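Branched-chain-amino-acid aminotransferase (Deinococcus radiodurans, PDB 3UZO) probably catalyses the pyridoxal-phosphate-dependent transfer of amino groups between leucine, valine or isoleucine and 2-oxoglutarate in branched-chain amino acid biosynthesis. Local coordinates at residues C75-K80 with D95-R100. Residues are numbered along the deposited sequence; the frame is centred on the assembly and turned at random.
Sequences CFEGLK and DQNAAR. With PLP (pyridoxal-5'-phosphate), chain C.
Glu77 and Arg100 form a buried, bidentate salt bridge that ties the break in strand 74-83 to helix 94-107 beside the cofactor phosphate of this class-IV (fold-type IV) aminotransferase. Arg100 meets the carboxylate side-on, through NE and NH2: Arg100 NE reaches Glu77 OE2 at 2.7 Å, nearly straight at 176° and on the syn lone pair, while Arg100 NH2 reaches Glu77 OE1 at 2.8 Å, tilted from the guanidinium plane. Carboxylate and guanidinium planes lie only 26° apart, consistent with a two-bond grip that fixes the rotation of both groups. Arg100 leaves the helix extended, CG opposite the backbone N (chi1 -172°), then bends at chi3 to turn NH1 toward the phosphate. Arg100 NH1 donates to PLP O2P over 2.7 Å, with NH2 adding a weak bond; NH1 also reaches Pro264 O. Glu77 is thus a second-shell residue orienting a first-shell phosphate ligand, and its charge probably balances part of the arginine's. Asn97 packs across the bent Glu77 chain, its amide steep to the carboxylate, and Leu79 CB lies 3.9 Å from Asn97 CG. A water links strand to cofactor, donating to Gly78 O at 2.7 Å and to PLP O1P at 2.9 Å.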
ATOM      1  N   CYS A  75       8.589   3.372   0.134  1.00  9.47           N
ATOM      2  CA  CYS A  75       9.091   2.589   1.248  1.00  7.05           C
ATOM      3  C   CYS A  75       9.837   3.561   2.135  1.00  9.22           C
ATOM      4  O   CYS A  75      10.221   4.647   1.694  1.00  9.39           O
ATOM      5  CB  CYS A  75      10.010   1.457   0.771  1.00 11.63           C
ATOM      6  SG  CYS A  75      11.660   1.953   0.215  1.00 15.78           S
ATOM      7  N   PHE A  76      10.044   3.189   3.386  1.00 10.54           N
ATOM      8  CA  PHE A  76      10.733   4.093   4.286  1.00 11.19           C
ATOM      9  C   PHE A  76      11.442   3.375   5.408  1.00  9.24           C
ATOM     10  O   PHE A  76      11.278   2.171   5.610  1.00  9.40           O
ATOM     11  CB  PHE A  76       9.738   5.109   4.866  1.00 10.33           C
ATOM     12  CG  PHE A  76       8.781   4.522   5.879  1.00 12.66           C
ATOM     13  CD1 PHE A  76       9.028   4.647   7.241  1.00 13.79           C
ATOM     14  CD2 PHE A  76       7.635   3.857   5.467  1.00 13.95           C
ATOM     15  CE1 PHE A  76       8.139   4.118   8.184  1.00 16.64           C
ATOM     16  CE2 PHE A  76       6.737   3.321   6.404  1.00 14.52           C
ATOM     17  CZ  PHE A  76       6.988   3.451   7.755  1.00 13.91           C
ATOM     18  N   GLU A  77      12.258   4.134   6.122  1.00 10.34           N
ATOM     19  CA  GLU A  77      12.994   3.612   7.250  1.00  9.20           C
ATOM     20  C   GLU A  77      12.779   4.529   8.437  1.00 10.31           C
ATOM     21  O   GLU A  77      12.166   5.595   8.315  1.00  9.91           O
ATOM     22  CB  GLU A  77      14.486   3.530   6.934  1.00  8.41           C
ATOM     23  CG  GLU A  77      14.909   2.199   6.331  1.00  9.95           C
ATOM     24  CD  GLU A  77      14.578   1.024   7.232  1.00  8.52           C
ATOM     25  OE1 GLU A  77      14.719   1.157   8.461  1.00  7.62           O
ATOM     26  OE2 GLU A  77      14.189  -0.042   6.706  1.00 13.88           O
ATOM     27  N   GLY A  78      13.289   4.104   9.584  1.00  9.97           N
ATOM     28  CA  GLY A  78      13.162   4.886  10.793  1.00 10.30           C
ATOM     29  C   GLY A  78      14.312   4.537  11.710  1.00 10.32           C
ATOM     30  O   GLY A  78      14.503   3.371  12.037  1.00 12.10           O
ATOM     31  N   LEU A  79      15.100   5.536  12.095  1.00  6.73           N
ATOM     32  CA  LEU A  79      16.219   5.310  12.989  1.00  6.04           C
ATOM     33  C   LEU A  79      16.489   6.596  13.746  1.00  5.98           C
ATOM     34  O   LEU A  79      16.036   7.666  13.343  1.00  7.76           O
ATOM     35  CB  LEU A  79      17.471   4.865  12.224  1.00  8.97           C
ATOM     36  CG  LEU A  79      18.052   5.786  11.157  1.00 11.62           C
ATOM     37  CD1 LEU A  79      19.508   5.407  10.938  1.00 13.11           C
ATOM     38  CD2 LEU A  79      17.247   5.675   9.864  1.00 12.56           C
ATOM     39  N   LYS A  80      17.248   6.498  14.826  1.00  5.85           N
ATOM     40  CA  LYS A  80      17.496   7.666  15.665  1.00  7.02           C
ATOM     41  C   LYS A  80      18.949   8.023  15.918  1.00  7.66           C
ATOM     42  O   LYS A  80      19.839   7.173  15.828  1.00  6.63           O
ATOM     43  CB  LYS A  80      16.833   7.456  17.033  1.00  8.92           C
ATOM     44  CG  LYS A  80      15.295   7.437  17.045  1.00 10.22           C
ATOM     45  CD  LYS A  80      14.801   6.984  18.428  1.00  8.97           C
ATOM     46  CE  LYS A  80      13.283   7.106  18.574  1.00 12.20           C
ATOM     47  NZ  LYS A  80      12.825   6.292  19.742  1.00  7.90           N
ATOM     48  N   ASP A  95      23.527   0.861   9.373  1.00  7.65           N
ATOM     49  CA  ASP A  95      23.836  -0.103   8.325  1.00  9.92           C
ATOM     50  C   ASP A  95      22.684  -1.107   8.184  1.00  8.67           C
ATOM     51  O   ASP A  95      22.378  -1.571   7.088  1.00 10.43           O
ATOM     52  CB  ASP A  95      25.136  -0.844   8.661  1.00 13.93           C
ATOM     53  CG  ASP A  95      25.038  -1.655   9.948  1.00 15.64           C
ATOM     54  OD1 ASP A  95      24.839  -1.060  11.036  1.00 12.11           O
ATOM     55  OD2 ASP A  95      25.159  -2.893   9.867  1.00 13.67           O
ATOM     56  N   GLN A  96      22.047  -1.440   9.300  1.00  8.27           N
ATOM     57  CA  GLN A  96      20.932  -2.385   9.273  1.00  9.23           C
ATOM     58  C   GLN A  96      19.750  -1.772   8.519  1.00  9.58           C
ATOM     59  O   GLN A  96      19.114  -2.437   7.703  1.00  9.04           O
ATOM     60  CB  GLN A  96      20.531  -2.762  10.703  1.00 11.41           C
ATOM     61  CG  GLN A  96      21.610  -3.546  11.448  1.00 12.45           C
ATOM     62  CD  GLN A  96      21.980  -4.828  10.726  1.00 14.79           C
ATOM     63  OE1 GLN A  96      21.143  -5.704  10.538  1.00 15.57           O
ATOM     64  NE2 GLN A  96      23.235  -4.937  10.306  1.00 15.87           N
ATOM     65  N   ASN A  97      19.471  -0.496   8.779  1.00 10.69           N
ATOM     66  CA  ASN A  97      18.378   0.200   8.095  1.00 11.45           C
ATOM     67  C   ASN A  97      18.654   0.297   6.600  1.00 11.85           C
ATOM     68  O   ASN A  97      17.747   0.128   5.794  1.00 12.05           O
ATOM     69  CB  ASN A  97      18.207   1.618   8.642  1.00  8.60           C
ATOM     70  CG  ASN A  97      17.786   1.634  10.091  1.00  8.58           C
ATOM     71  OD1 ASN A  97      16.594   1.621  10.415  1.00  8.90           O
ATOM     72  ND2 ASN A  97      18.756   1.647  10.971  1.00  5.10           N
ATOM     73  N   ALA A  98      19.903   0.588   6.233  1.00 10.76           N
ATOM     74  CA  ALA A  98      20.265   0.709   4.823  1.00 11.01           C
ATOM     75  C   ALA A  98      20.013  -0.610   4.115  1.00 11.16           C
ATOM     76  O   ALA A  98      19.448  -0.639   3.030  1.00  9.04           O
ATOM     77  CB  ALA A  98      21.736   1.102   4.671  1.00 10.23           C
ATOM     78  N   ALA A  99      20.452  -1.703   4.731  1.00 11.27           N
ATOM     79  CA  ALA A  99      20.265  -3.026   4.144  1.00  9.37           C
ATOM     80  C   ALA A  99      18.777  -3.348   4.022  1.00 10.21           C
ATOM     81  O   ALA A  99      18.320  -3.874   3.000  1.00  8.14           O
ATOM     82  CB  ALA A  99      20.964  -4.078   5.004  1.00  6.99           C
ATOM     83  N   ARG A 100      18.012  -3.022   5.057  1.00 11.02           N
ATOM     84  CA  ARG A 100      16.591  -3.310   5.006  1.00 11.93           C
ATOM     85  C   ARG A 100      15.879  -2.487   3.947  1.00 12.34           C
ATOM     86  O   ARG A 100      14.972  -2.985   3.283  1.00 10.19           O
ATOM     87  CB  ARG A 100      15.926  -3.077   6.368  1.00 13.54           C
ATOM     88  CG  ARG A 100      14.477  -3.558   6.406  1.00 11.81           C
ATOM     89  CD  ARG A 100      13.919  -3.556   7.811  1.00 12.42           C
ATOM     90  NE  ARG A 100      13.796  -2.207   8.349  1.00 12.79           N
ATOM     91  CZ  ARG A 100      13.453  -1.942   9.607  1.00 16.12           C
ATOM     92  NH1 ARG A 100      13.205  -2.943  10.446  1.00 11.84           N
ATOM     93  NH2 ARG A 100      13.362  -0.682  10.024  1.00 15.04           N
TER
HETATM   94  N1  PLP C 371       6.891  -3.630  12.906  1.00 16.36           N
HETATM   95  C2  PLP C 371       6.380  -2.598  12.115  1.00 18.91           C
HETATM   96  C2A PLP C 371       5.051  -2.827  11.392  1.00 19.00           C
HETATM   97  C3  PLP C 371       7.141  -1.377  12.023  1.00 18.78           C
HETATM   98  O3  PLP C 371       6.683  -0.358  11.275  1.00 21.30           O
HETATM   99  C4  PLP C 371       8.398  -1.247  12.734  1.00 18.10           C
HETATM  100  C4A PLP C 371       9.201   0.112  12.580  1.00 20.36           C
HETATM  101  C5  PLP C 371       8.866  -2.382  13.552  1.00 16.87           C
HETATM  102  C6  PLP C 371       8.104  -3.547  13.622  1.00 16.61           C
HETATM  103  C5A PLP C 371      10.121  -2.397  14.336  1.00 16.43           C
HETATM  104  O4P PLP C 371      11.280  -2.332  13.550  1.00 15.57           O
HETATM  105  P   PLP C 371      12.524  -1.457  14.010  1.00 15.74           P
HETATM  106  O1P PLP C 371      12.180  -0.012  14.148  1.00 14.38           O
HETATM  107  O2P PLP C 371      13.542  -1.727  12.875  1.00 15.03           O
HETATM  108  O3P PLP C 371      13.055  -2.136  15.239  1.00 13.87           O
HETATM  109  O   HOH W   1      12.234   1.872  11.880  1.00 21.63           O